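Local coordinates for vacuolar aminopeptidase 1 (Saccharomyces cerevisiae S288c, PDB 4R8F), which removes amino acids one at a time from the N-terminus of peptides, using zinc, and is the main cargo of the yeast cytoplasm-to-vacuole pathway, at residues A[94-99]-A[209-214]; A[148-153]-A[220-225]; A[308-313]-A[414-419]. One frame throughout, in Å; residues are numbered along the deposited sequence.

Contact 1 of 3, residues A[94-99]-A[209-214]; sequences VKLKPV and GKHCIH
His211 sets its CG anti to its own carbonyl carbon (chi1 -55°), and the imidazole then lies against the backbone carbonyls of Lys97 and Pro98. Val99 has CG1 anti to its backbone N (chi1 178°), which puts this methyl over the carbonyl oxygen of Lys210. The ring of His211 offers CE1 to Lys97 O at 3.3 Å, at the ring edge and near its plane. Pro98 O comes in obliquely, 3.0 Å from His211 NE2. The angle there is too poor for a hydrogen bond. The firmer polar tie of the ring is His211 ND1 to Ser100 OG, one residue past the 94-99 segment. Leu96 brings its CD2 methyl to within 3.8 Å of His211 ND1, and the two side chains cross obliquely. The strand 93-105 belongs to the six-stranded antiparallel sheet, which is separate from the mixed sheet that carries the zinc ligand His88. At Pro98 and Val99 the chain turns a corner, and there it meets the loop that leads into helix 213-223. Cys212 is the N-cap of that helix. Lys210 O receives two contacts from Val99: the CG1 methyl at 3.3 Å, and a CA-H...O contact in which Val99 CA is also 3.3 Å away, with 131° at the hydrogen. The Val99 and Lys210 side chains cross at about a right angle, with Val99 CG2 4.0 Å from Lys210 CB. The same CB lies 3.7 Å from Pro98 O. Lys210 CD is still beside Val99 CG2; beyond it the end of the lysine leads away, and Lys210 packs on Tyr399 of a second subunit. His358 of that subunit hydrogen-bonds Val99 O through NE2, while its Leu370 packs on Pro98.

Contact 2 of 3, residues A[148-153]-A[220-225]; sequences ALVDST and AKLAGV
Val150 presses its CG2 methyl into the last turn of the helix at Leu222 and Ala223, and this is the tight part of the contact. Val150 CG2 lies 3.5 Å from Leu222 CB and 3.6 Å from Ala223 N. Its chi1 (127°, measured to CG1) is not staggered and leaves CG2 turned to the helix; at this resolution that may be strain or an uncertain rotamer. Next to it the methyls of Ala148 and Ala223 meet, CB to CB, at 4.0 Å. These small side chains let the helix lie close to the strand. The strand, 146-151, is an outermost one of the six-stranded antiparallel sheet, and helix 213-223 packs across one face of it. Leu149 points away from the helix, and packs on helix 22-34. The helix ends here in a Schellman motif with Gly224 as its C-prime residue: Val225 N bonds to Ala220 O, and a weak bond joins Gly224 N to Lys221 O. Packing is looser at the other end, where the branch of Leu222 reaches past Val150. Leu222 CD1 touches Val150 CG1 at 3.8 Å, and Leu222 CD2 stays 3.9 Å from Asp151 O. Leu222 remains partly exposed, and Lys221 is on the solvent side. Asp151 points away from the helix at its CB, and its carboxylate forms an Asx turn, with OD1 accepting from Thr153 N at 3.1 Å. Thr153 OG1 reaches that OD1 from the same face.

Contact 3 of 3, residues A[308-313]-A[414-419]; sequences GLLESV and PSLASQ
Glu311 and Gln419 have the most surface buried here, with Leu416 next. Gln419 NE2 donates to Glu311 OE2 at 2.8 Å, with an N-H...O angle of 162°. The bond uses the syn lone pair of OE2. OE2 lies in the amide plane of Gln419, and the carboxylate and amide are nearly coplanar. Glu311 is bent at chi2 (94°), which turns OE2 back against the base of the glutamine, 3.3 Å from Gln419 CB. Gln419 NE2 has a second acceptor in Ala305 O, and two bonds therefore fix the rotation of the amide. Leu416 fills the apolar side. Its CD2 methyl is 4.1 Å from Leu310 CD2 and 4.2 Å from Glu311 OE1, and the two leucines cross at about a right angle. With an alanine in place of Glu311, Gln419 NE2 would probably lose one of its two acceptors, and a gap is likely to open beside the Leu416 methyl. Leu300 and Arg302 of a third subunit pack on Pro414, Ala417 and Ser418. The two helical segments run in roughly the same direction, 37° apart, with axes 11.2 Å apart at closest approach, so long side chains have to bridge them. Gly308 is the N-cap of helix 309-321. Leu310 and Leu416 both pack on Tyr292 of strand 286-292, so that helices 309-321 and 412-420 share one face of the mixed sheet.

How the contacts relate
Contact 1 joins the loop just before helix 213-223 to the six-stranded antiparallel sheet, and contact 2 packs the end of that helix on the same sheet. Their segments alternate along the chain, and their centres are about 15 Å apart. Contact 3 lies in the part built on the mixed sheet, its centre about 35 Å from those of the others. It is the contact nearest the active site: the Leu416 side chain is about 9 Å from that of the zinc ligand His88 and about 10 Å from that of Glu295. Contacts 1 and 3 also meet other subunits of the dodecamer, whereas no other chain touches the segments of contact 2.

Contact 1 of 3, residues A[94-99]-A[209-214]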
ATOM      1  N   VAL A  94       2.595  -7.248 -38.043  1.00 31.90           N
ATOM      2  CA  VAL A  94       1.179  -7.162 -37.796  1.00 31.56           C
ATOM      3  C   VAL A  94       0.530  -7.927 -38.935  1.00 31.67           C
ATOM      4  O   VAL A  94       0.938  -7.798 -40.086  1.00 30.84           O
ATOM      5  CB  VAL A  94       0.732  -5.694 -37.816  1.00 31.29           C
ATOM      6  CG1 VAL A  94      -0.778  -5.582 -37.699  1.00 31.43           C
ATOM      7  CG2 VAL A  94       1.433  -4.920 -36.710  1.00 31.13           C
ATOM      8  N   LYS A  95      -0.467  -8.736 -38.612  1.00 32.96           N
ATOM      9  CA  LYS A  95      -1.169  -9.508 -39.616  1.00 33.87           C
ATOM     10  C   LYS A  95      -2.621  -9.117 -39.684  1.00 35.13           C
ATOM     11  O   LYS A  95      -3.258  -8.850 -38.668  1.00 34.30           O
ATOM     12  CB  LYS A  95      -1.062 -10.999 -39.321  1.00 34.65           C
ATOM     13  CG  LYS A  95       0.262 -11.585 -39.757  1.00 35.64           C
ATOM     14  CD  LYS A  95       0.240 -13.096 -39.700  1.00 36.81           C
ATOM     15  CE  LYS A  95       1.595 -13.674 -40.067  1.00 38.00           C
ATOM     16  NZ  LYS A  95       1.865 -13.623 -41.534  1.00 38.53           N
ATOM     17  N   LEU A  96      -3.129  -9.095 -40.909  1.00 37.18           N
ATOM     18  CA  LEU A  96      -4.534  -8.886 -41.165  1.00 38.23           C
ATOM     19  C   LEU A  96      -5.270 -10.082 -40.583  1.00 39.78           C
ATOM     20  O   LEU A  96      -4.895 -11.226 -40.848  1.00 39.28           O
ATOM     21  CB  LEU A  96      -4.769  -8.806 -42.670  1.00 39.08           C
ATOM     22  CG  LEU A  96      -5.829  -7.825 -43.143  1.00 39.80           C
ATOM     23  CD1 LEU A  96      -5.286  -6.408 -43.106  1.00 40.02           C
ATOM     24  CD2 LEU A  96      -6.276  -8.195 -44.546  1.00 40.47           C
ATOM     25  N   LYS A  97      -6.293  -9.833 -39.774  1.00 42.12           N
ATOM     26  CA  LYS A  97      -7.079 -10.927 -39.211  1.00 44.39           C
ATOM     27  C   LYS A  97      -7.916 -11.601 -40.307  1.00 46.46           C
ATOM     28  O   LYS A  97      -8.233 -10.968 -41.315  1.00 47.25           O
ATOM     29  CB  LYS A  97      -7.980 -10.432 -38.080  1.00 45.68           C
ATOM     30  CG  LYS A  97      -7.231 -10.073 -36.806  1.00 46.80           C
ATOM     31  CD  LYS A  97      -8.133 -10.207 -35.593  1.00 48.06           C
ATOM     32  CE  LYS A  97      -7.529  -9.554 -34.361  1.00 49.48           C
ATOM     33  NZ  LYS A  97      -8.043  -8.164 -34.176  1.00 50.96           N
ATOM     34  N   PRO A  98      -8.260 -12.892 -40.118  1.00 48.17           N
ATOM     35  CA  PRO A  98      -9.072 -13.682 -41.064  1.00 48.37           C
ATOM     36  C   PRO A  98     -10.352 -12.978 -41.535  1.00 48.55           C
ATOM     37  O   PRO A  98     -10.734 -13.098 -42.702  1.00 48.34           O
ATOM     38  CB  PRO A  98      -9.416 -14.935 -40.261  1.00 49.04           C
ATOM     39  CG  PRO A  98      -8.278 -15.094 -39.309  1.00 49.21           C
ATOM     40  CD  PRO A  98      -7.741 -13.723 -39.014  1.00 48.94           C
ATOM     41  N   VAL A  99     -11.015 -12.290 -40.613  1.00 47.67           N
ATOM     42  CA  VAL A  99     -12.035 -11.300 -40.930  1.00 48.11           C
ATOM     43  C   VAL A  99     -11.480  -9.980 -40.417  1.00 47.97           C
ATOM     44  O   VAL A  99     -11.479  -9.720 -39.215  1.00 46.40           O
ATOM     45  CB  VAL A  99     -13.392 -11.603 -40.255  1.00 48.93           C
ATOM     46  CG1 VAL A  99     -14.415 -10.519 -40.582  1.00 49.21           C
ATOM     47  CG2 VAL A  99     -13.915 -12.966 -40.685  1.00 49.30           C
ATOM     48  N   GLY A 209     -17.728 -11.157 -47.284  1.00 55.86           N
ATOM     49  CA  GLY A 209     -18.109 -10.634 -45.973  1.00 56.62           C
ATOM     50  C   GLY A 209     -16.943 -10.358 -45.033  1.00 56.69           C
ATOM     51  O   GLY A 209     -17.088  -9.610 -44.064  1.00 57.67           O
ATOM     52  N   LYS A 210     -15.783 -10.943 -45.325  1.00 55.68           N
ATOM     53  CA  LYS A 210     -14.680 -11.011 -44.365  1.00 54.98           C
ATOM     54  C   LYS A 210     -13.745  -9.803 -44.423  1.00 53.27           C
ATOM     55  O   LYS A 210     -13.137  -9.434 -43.417  1.00 52.78           O
ATOM     56  CB  LYS A 210     -13.874 -12.294 -44.583  1.00 55.74           C
ATOM     57  CG  LYS A 210     -14.740 -13.524 -44.812  1.00 56.20           C
ATOM     58  CD  LYS A 210     -14.053 -14.804 -44.367  1.00 57.38           C
ATOM     59  CE  LYS A 210     -14.812 -16.038 -44.836  1.00 57.66           C
ATOM     60  NZ  LYS A 210     -16.269 -15.982 -44.529  1.00 57.77           N
ATOM     61  N   HIS A 211     -13.619  -9.204 -45.602  1.00 51.00           N
ATOM     62  CA  HIS A 211     -12.743  -8.053 -45.790  1.00 50.16           C
ATOM     63  C   HIS A 211     -13.472  -6.992 -46.594  1.00 50.48           C
ATOM     64  O   HIS A 211     -14.284  -7.316 -47.465  1.00 50.01           O
ATOM     65  CB  HIS A 211     -11.460  -8.472 -46.507  1.00 49.50           C
ATOM     66  CG  HIS A 211     -10.728  -9.592 -45.833  1.00 48.69           C
ATOM     67  ND1 HIS A 211      -9.868  -9.388 -44.777  1.00 47.68           N
ATOM     68  CD2 HIS A 211     -10.733 -10.926 -46.062  1.00 47.71           C
ATOM     69  CE1 HIS A 211      -9.370 -10.548 -44.387  1.00 47.55           C
ATOM     70  NE2 HIS A 211      -9.879 -11.498 -45.151  1.00 47.28           N
ATOM     71  N   CYS A 212     -13.182  -5.726 -46.305  1.00 50.75           N
ATOM     72  CA  CYS A 212     -13.912  -4.631 -46.932  1.00 51.45           C
ATOM     73  C   CYS A 212     -13.635  -4.643 -48.429  1.00 49.68           C
ATOM     74  O   CYS A 212     -12.530  -4.979 -48.859  1.00 49.36           O
ATOM     75  CB  CYS A 212     -13.565  -3.276 -46.293  1.00 53.61           C
ATOM     76  SG  CYS A 212     -12.199  -2.354 -47.038  1.00 57.17           S
ATOM     77  N   ILE A 213     -14.651  -4.295 -49.213  1.00 48.22           N
ATOM     78  CA  ILE A 213     -14.586  -4.442 -50.666  1.00 47.68           C
ATOM     79  C   ILE A 213     -13.406  -3.688 -51.283  1.00 47.84           C
ATOM     80  O   ILE A 213     -12.829  -4.139 -52.273  1.00 47.35           O
ATOM     81  CB  ILE A 213     -15.906  -3.999 -51.350  1.00 47.12           C
ATOM     82  CG1 ILE A 213     -15.980  -4.528 -52.788  1.00 46.41           C
ATOM     83  CG2 ILE A 213     -16.052  -2.479 -51.337  1.00 46.97           C
ATOM     84  CD1 ILE A 213     -15.785  -6.025 -52.912  1.00 46.49           C
ATOM     85  N   HIS A 214     -13.045  -2.552 -50.691  1.00 47.87           N
ATOM     86  CA  HIS A 214     -11.960  -1.742 -51.222  1.00 49.80           C
ATOM     87  C   HIS A 214     -10.623  -2.470 -51.107  1.00 47.87           C
ATOM     88  O   HIS A 214      -9.852  -2.507 -52.064  1.00 48.64           O
ATOM     89  CB  HIS A 214     -11.882  -0.390 -50.514  1.00 52.77           C
ATOM     90  CG  HIS A 214     -11.257   0.689 -51.346  1.00 57.53           C
ATOM     91  ND1 HIS A 214     -10.386   0.425 -52.386  1.00 59.98           N
ATOM     92  CD2 HIS A 214     -11.367   2.037 -51.284  1.00 60.35           C
ATOM     93  CE1 HIS A 214      -9.996   1.563 -52.931  1.00 61.28           C
ATOM     94  NE2 HIS A 214     -10.574   2.557 -52.280  1.00 61.47           N
TER

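Contact 2 of 3, residues A[148-153]-A[220-225]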
ATOM      1  N   ALA A 148      -0.593 -16.201 -55.434  1.00 35.79           N
ATOM      2  CA  ALA A 148       0.008 -14.986 -55.971  1.00 35.30           C
ATOM      3  C   ALA A 148       0.590 -14.179 -54.824  1.00 35.20           C
ATOM      4  O   ALA A 148       0.018 -14.139 -53.735  1.00 36.57           O
ATOM      5  CB  ALA A 148      -1.028 -14.161 -56.717  1.00 34.94           C
ATOM      6  N   LEU A 149       1.732 -13.545 -55.069  1.00 34.61           N
ATOM      7  CA  LEU A 149       2.327 -12.647 -54.094  1.00 34.15           C
ATOM      8  C   LEU A 149       1.970 -11.205 -54.420  1.00 33.43           C
ATOM      9  O   LEU A 149       1.903 -10.808 -55.582  1.00 33.29           O
ATOM     10  CB  LEU A 149       3.844 -12.833 -54.028  1.00 34.47           C
ATOM     11  CG  LEU A 149       4.327 -14.207 -53.544  1.00 34.93           C
ATOM     12  CD1 LEU A 149       5.775 -14.112 -53.090  1.00 35.40           C
ATOM     13  CD2 LEU A 149       3.463 -14.777 -52.421  1.00 34.82           C
ATOM     14  N   VAL A 150       1.762 -10.431 -53.367  1.00 32.50           N
ATOM     15  CA  VAL A 150       1.182  -9.107 -53.461  1.00 31.61           C
ATOM     16  C   VAL A 150       1.965  -8.183 -52.526  1.00 31.42           C
ATOM     17  O   VAL A 150       2.413  -8.604 -51.463  1.00 31.64           O
ATOM     18  CB  VAL A 150      -0.336  -9.208 -53.145  1.00 31.67           C
ATOM     19  CG1 VAL A 150      -0.787  -8.239 -52.063  1.00 32.07           C
ATOM     20  CG2 VAL A 150      -1.155  -9.068 -54.420  1.00 31.49           C
ATOM     21  N   ASP A 151       2.151  -6.935 -52.939  1.00 31.51           N
ATOM     22  CA  ASP A 151       3.015  -5.995 -52.224  1.00 31.28           C
ATOM     23  C   ASP A 151       2.653  -4.572 -52.648  1.00 31.43           C
ATOM     24  O   ASP A 151       2.628  -4.264 -53.841  1.00 31.77           O
ATOM     25  CB  ASP A 151       4.483  -6.303 -52.552  1.00 31.63           C
ATOM     26  CG  ASP A 151       5.478  -5.461 -51.749  1.00 32.25           C
ATOM     27  OD1 ASP A 151       5.070  -4.727 -50.825  1.00 32.33           O
ATOM     28  OD2 ASP A 151       6.692  -5.540 -52.050  1.00 32.39           O
ATOM     29  N   SER A 152       2.364  -3.713 -51.672  1.00 30.81           N
ATOM     30  CA  SER A 152       1.943  -2.338 -51.955  1.00 30.25           C
ATOM     31  C   SER A 152       3.111  -1.355 -52.036  1.00 30.07           C
ATOM     32  O   SER A 152       2.926  -0.216 -52.459  1.00 30.62           O
ATOM     33  CB  SER A 152       0.949  -1.858 -50.896  1.00 29.75           C
ATOM     34  OG  SER A 152       1.600  -1.586 -49.668  1.00 29.72           O
ATOM     35  N   THR A 153       4.302  -1.786 -51.626  1.00 29.71           N
ATOM     36  CA  THR A 153       5.485  -0.923 -51.634  1.00 29.74           C
ATOM     37  C   THR A 153       5.597  -0.190 -52.977  1.00 30.05           C
ATOM     38  O   THR A 153       5.445  -0.819 -54.021  1.00 30.48           O
ATOM     39  CB  THR A 153       6.762  -1.751 -51.398  1.00 29.46           C
ATOM     40  OG1 THR A 153       6.588  -2.571 -50.236  1.00 30.17           O
ATOM     41  CG2 THR A 153       7.984  -0.861 -51.200  1.00 29.46           C
ATOM     42  N   ALA A 220      -6.733  -7.618 -55.269  1.00 41.89           N
ATOM     43  CA  ALA A 220      -7.084  -8.260 -56.542  1.00 43.27           C
ATOM     44  C   ALA A 220      -6.379  -7.591 -57.719  1.00 44.36           C
ATOM     45  O   ALA A 220      -5.921  -8.268 -58.643  1.00 44.80           O
ATOM     46  CB  ALA A 220      -8.590  -8.236 -56.756  1.00 42.83           C
ATOM     47  N   LYS A 221      -6.295  -6.263 -57.670  1.00 45.72           N
ATOM     48  CA  LYS A 221      -5.624  -5.485 -58.709  1.00 47.71           C
ATOM     49  C   LYS A 221      -4.123  -5.797 -58.769  1.00 47.08           C
ATOM     50  O   LYS A 221      -3.569  -6.008 -59.849  1.00 46.53           O
ATOM     51  CB  LYS A 221      -5.830  -3.985 -58.472  1.00 50.50           C
ATOM     52  CG  LYS A 221      -5.597  -3.135 -59.715  1.00 53.25           C
ATOM     53  CD  LYS A 221      -4.762  -1.889 -59.430  1.00 55.34           C
ATOM     54  CE  LYS A 221      -5.621  -0.673 -59.107  1.00 56.76           C
ATOM     55  NZ  LYS A 221      -6.186  -0.049 -60.338  1.00 57.81           N
ATOM     56  N   LEU A 222      -3.479  -5.830 -57.605  1.00 46.70           N
ATOM     57  CA  LEU A 222      -2.050  -6.135 -57.508  1.00 45.30           C
ATOM     58  C   LEU A 222      -1.720  -7.526 -58.053  1.00 45.03           C
ATOM     59  O   LEU A 222      -0.717  -7.704 -58.739  1.00 46.33           O
ATOM     60  CB  LEU A 222      -1.583  -6.053 -56.053  1.00 45.03           C
ATOM     61  CG  LEU A 222      -1.640  -4.717 -55.311  1.00 45.18           C
ATOM     62  CD1 LEU A 222      -1.362  -4.945 -53.834  1.00 45.13           C
ATOM     63  CD2 LEU A 222      -0.657  -3.711 -55.891  1.00 44.93           C
ATOM     64  N   ALA A 223      -2.561  -8.507 -57.735  1.00 44.37           N
ATOM     65  CA  ALA A 223      -2.346  -9.888 -58.177  1.00 44.39           C
ATOM     66  C   ALA A 223      -2.682 -10.109 -59.654  1.00 44.96           C
ATOM     67  O   ALA A 223      -2.173 -11.042 -60.274  1.00 44.17           O
ATOM     68  CB  ALA A 223      -3.156 -10.841 -57.315  1.00 44.10           C
ATOM     69  N   GLY A 224      -3.541  -9.260 -60.211  1.00 46.16           N
ATOM     70  CA  GLY A 224      -3.967  -9.386 -61.605  1.00 46.63           C
ATOM     71  C   GLY A 224      -5.083 -10.402 -61.771  1.00 47.03           C
ATOM     72  O   GLY A 224      -5.147 -11.109 -62.779  1.00 47.29           O
ATOM     73  N   VAL A 225      -5.963 -10.472 -60.775  1.00 46.90           N
ATOM     74  CA  VAL A 225      -7.094 -11.396 -60.789  1.00 46.79           C
ATOM     75  C   VAL A 225      -8.352 -10.643 -60.368  1.00 46.59           C
ATOM     76  O   VAL A 225      -8.277  -9.484 -59.964  1.00 47.80           O
ATOM     77  CB  VAL A 225      -6.853 -12.611 -59.859  1.00 47.06           C
ATOM     78  CG1 VAL A 225      -5.491 -13.237 -60.136  1.00 46.97           C
ATOM     79  CG2 VAL A 225      -6.970 -12.220 -58.389  1.00 46.87           C
TER

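Contact 3 of 3, residues A[308-313]-A[414-419]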
ATOM      1  N   GLY A 308      10.839 -30.500 -38.596  1.00 27.10           N
ATOM      2  CA  GLY A 308      11.817 -31.454 -39.092  1.00 26.99           C
ATOM      3  C   GLY A 308      12.081 -31.464 -40.586  1.00 27.11           C
ATOM      4  O   GLY A 308      12.340 -32.525 -41.148  1.00 27.77           O
ATOM      5  N   LEU A 309      12.042 -30.307 -41.242  1.00 27.01           N
ATOM      6  CA  LEU A 309      12.354 -30.265 -42.674  1.00 27.23           C
ATOM      7  C   LEU A 309      13.802 -30.677 -42.931  1.00 27.21           C
ATOM      8  O   LEU A 309      14.082 -31.397 -43.886  1.00 26.94           O
ATOM      9  CB  LEU A 309      12.106 -28.882 -43.283  1.00 27.14           C
ATOM     10  CG  LEU A 309      12.333 -28.814 -44.803  1.00 27.59           C
ATOM     11  CD1 LEU A 309      11.429 -29.791 -45.545  1.00 27.65           C
ATOM     12  CD2 LEU A 309      12.134 -27.400 -45.333  1.00 27.73           C
ATOM     13  N   LEU A 310      14.715 -30.212 -42.084  1.00 26.89           N
ATOM     14  CA  LEU A 310      16.131 -30.559 -42.213  1.00 26.79           C
ATOM     15  C   LEU A 310      16.338 -32.069 -42.187  1.00 26.87           C
ATOM     16  O   LEU A 310      17.034 -32.629 -43.034  1.00 26.85           O
ATOM     17  CB  LEU A 310      16.957 -29.909 -41.101  1.00 26.17           C
ATOM     18  CG  LEU A 310      18.391 -30.417 -40.935  1.00 26.26           C
ATOM     19  CD1 LEU A 310      19.238 -30.007 -42.129  1.00 26.47           C
ATOM     20  CD2 LEU A 310      19.004 -29.907 -39.642  1.00 26.15           C
ATOM     21  N   GLU A 311      15.728 -32.719 -41.208  1.00 26.61           N
ATOM     22  CA  GLU A 311      15.889 -34.153 -41.034  1.00 26.90           C
ATOM     23  C   GLU A 311      15.220 -34.894 -42.193  1.00 26.26           C
ATOM     24  O   GLU A 311      15.730 -35.902 -42.681  1.00 26.09           O
ATOM     25  CB  GLU A 311      15.303 -34.604 -39.694  1.00 27.64           C
ATOM     26  CG  GLU A 311      15.931 -33.927 -38.477  1.00 29.01           C
ATOM     27  CD  GLU A 311      15.163 -32.693 -38.012  1.00 29.60           C
ATOM     28  OE1 GLU A 311      15.135 -31.683 -38.747  1.00 30.45           O
ATOM     29  OE2 GLU A 311      14.590 -32.734 -36.907  1.00 30.02           O
ATOM     30  N   SER A 312      14.080 -34.377 -42.631  1.00 25.97           N
ATOM     31  CA  SER A 312      13.365 -34.932 -43.767  1.00 25.58           C
ATOM     32  C   SER A 312      14.234 -34.895 -45.029  1.00 25.62           C
ATOM     33  O   SER A 312      14.387 -35.907 -45.705  1.00 25.32           O
ATOM     34  CB  SER A 312      12.055 -34.171 -43.978  1.00 25.36           C
ATOM     35  OG  SER A 312      11.388 -34.605 -45.145  1.00 25.39           O
ATOM     36  N   VAL A 313      14.821 -33.734 -45.319  1.00 25.60           N
ATOM     37  CA  VAL A 313      15.713 -33.578 -46.471  1.00 25.83           C
ATOM     38  C   VAL A 313      16.840 -34.608 -46.465  1.00 26.48           C
ATOM     39  O   VAL A 313      17.069 -35.292 -47.463  1.00 26.20           O
ATOM     40  CB  VAL A 313      16.312 -32.158 -46.518  1.00 25.95           C
ATOM     41  CG1 VAL A 313      17.560 -32.098 -47.393  1.00 25.96           C
ATOM     42  CG2 VAL A 313      15.270 -31.177 -47.028  1.00 26.18           C
ATOM     43  N   PRO A 414      18.591 -25.757 -29.770  1.00 35.62           N
ATOM     44  CA  PRO A 414      18.179 -26.832 -28.864  1.00 34.93           C
ATOM     45  C   PRO A 414      17.232 -27.834 -29.518  1.00 33.70           C
ATOM     46  O   PRO A 414      17.356 -29.036 -29.288  1.00 34.13           O
ATOM     47  CB  PRO A 414      17.458 -26.091 -27.734  1.00 35.64           C
ATOM     48  CG  PRO A 414      18.028 -24.718 -27.747  1.00 35.97           C
ATOM     49  CD  PRO A 414      18.373 -24.423 -29.177  1.00 36.22           C
ATOM     50  N   SER A 415      16.289 -27.337 -30.316  1.00 31.87           N
ATOM     51  CA  SER A 415      15.369 -28.202 -31.042  1.00 30.96           C
ATOM     52  C   SER A 415      16.131 -29.097 -32.017  1.00 29.89           C
ATOM     53  O   SER A 415      15.992 -30.315 -31.975  1.00 29.45           O
ATOM     54  CB  SER A 415      14.326 -27.373 -31.797  1.00 31.32           C
ATOM     55  OG  SER A 415      13.752 -26.391 -30.956  1.00 31.64           O
ATOM     56  N   LEU A 416      16.952 -28.489 -32.872  1.00 28.92           N
ATOM     57  CA  LEU A 416      17.715 -29.236 -33.877  1.00 28.43           C
ATOM     58  C   LEU A 416      18.726 -30.202 -33.258  1.00 27.60           C
ATOM     59  O   LEU A 416      18.842 -31.343 -33.703  1.00 26.47           O
ATOM     60  CB  LEU A 416      18.425 -28.280 -34.845  1.00 28.87           C
ATOM     61  CG  LEU A 416      17.528 -27.481 -35.803  1.00 29.20           C
ATOM     62  CD1 LEU A 416      18.374 -26.577 -36.690  1.00 29.16           C
ATOM     63  CD2 LEU A 416      16.657 -28.400 -36.650  1.00 29.35           C
ATOM     64  N   ALA A 417      19.435 -29.746 -32.226  1.00 27.19           N
ATOM     65  CA  ALA A 417      20.417 -30.573 -31.517  1.00 27.16           C
ATOM     66  C   ALA A 417      19.789 -31.843 -30.953  1.00 27.30           C
ATOM     67  O   ALA A 417      20.307 -32.938 -31.145  1.00 27.72           O
ATOM     68  CB  ALA A 417      21.063 -29.778 -30.395  1.00 27.13           C
ATOM     69  N   SER A 418      18.672 -31.681 -30.255  1.00 27.39           N
ATOM     70  CA  SER A 418      17.970 -32.804 -29.649  1.00 27.42           C
ATOM     71  C   SER A 418      17.255 -33.663 -30.691  1.00 27.23           C
ATOM     72  O   SER A 418      17.152 -34.877 -30.533  1.00 27.16           O
ATOM     73  CB  SER A 418      16.961 -32.295 -28.621  1.00 27.40           C
ATOM     74  OG  SER A 418      15.937 -31.551 -29.256  1.00 27.86           O
ATOM     75  N   GLN A 419      16.755 -33.033 -31.750  1.00 27.17           N
ATOM     76  CA  GLN A 419      16.062 -33.764 -32.813  1.00 27.18           C
ATOM     77  C   GLN A 419      17.004 -34.645 -33.642  1.00 26.35           C
ATOM     78  O   GLN A 419      16.611 -35.722 -34.068  1.00 25.78           O
ATOM     79  CB  GLN A 419      15.293 -32.799 -33.727  1.00 28.11           C
ATOM     80  CG  GLN A 419      13.987 -32.298 -33.123  1.00 29.17           C
ATOM     81  CD  GLN A 419      13.472 -31.014 -33.757  1.00 30.68           C
ATOM     82  OE1 GLN A 419      12.902 -30.167 -33.071  1.00 32.15           O
ATOM     83  NE2 GLN A 419      13.669 -30.861 -35.068  1.00 31.15           N
TER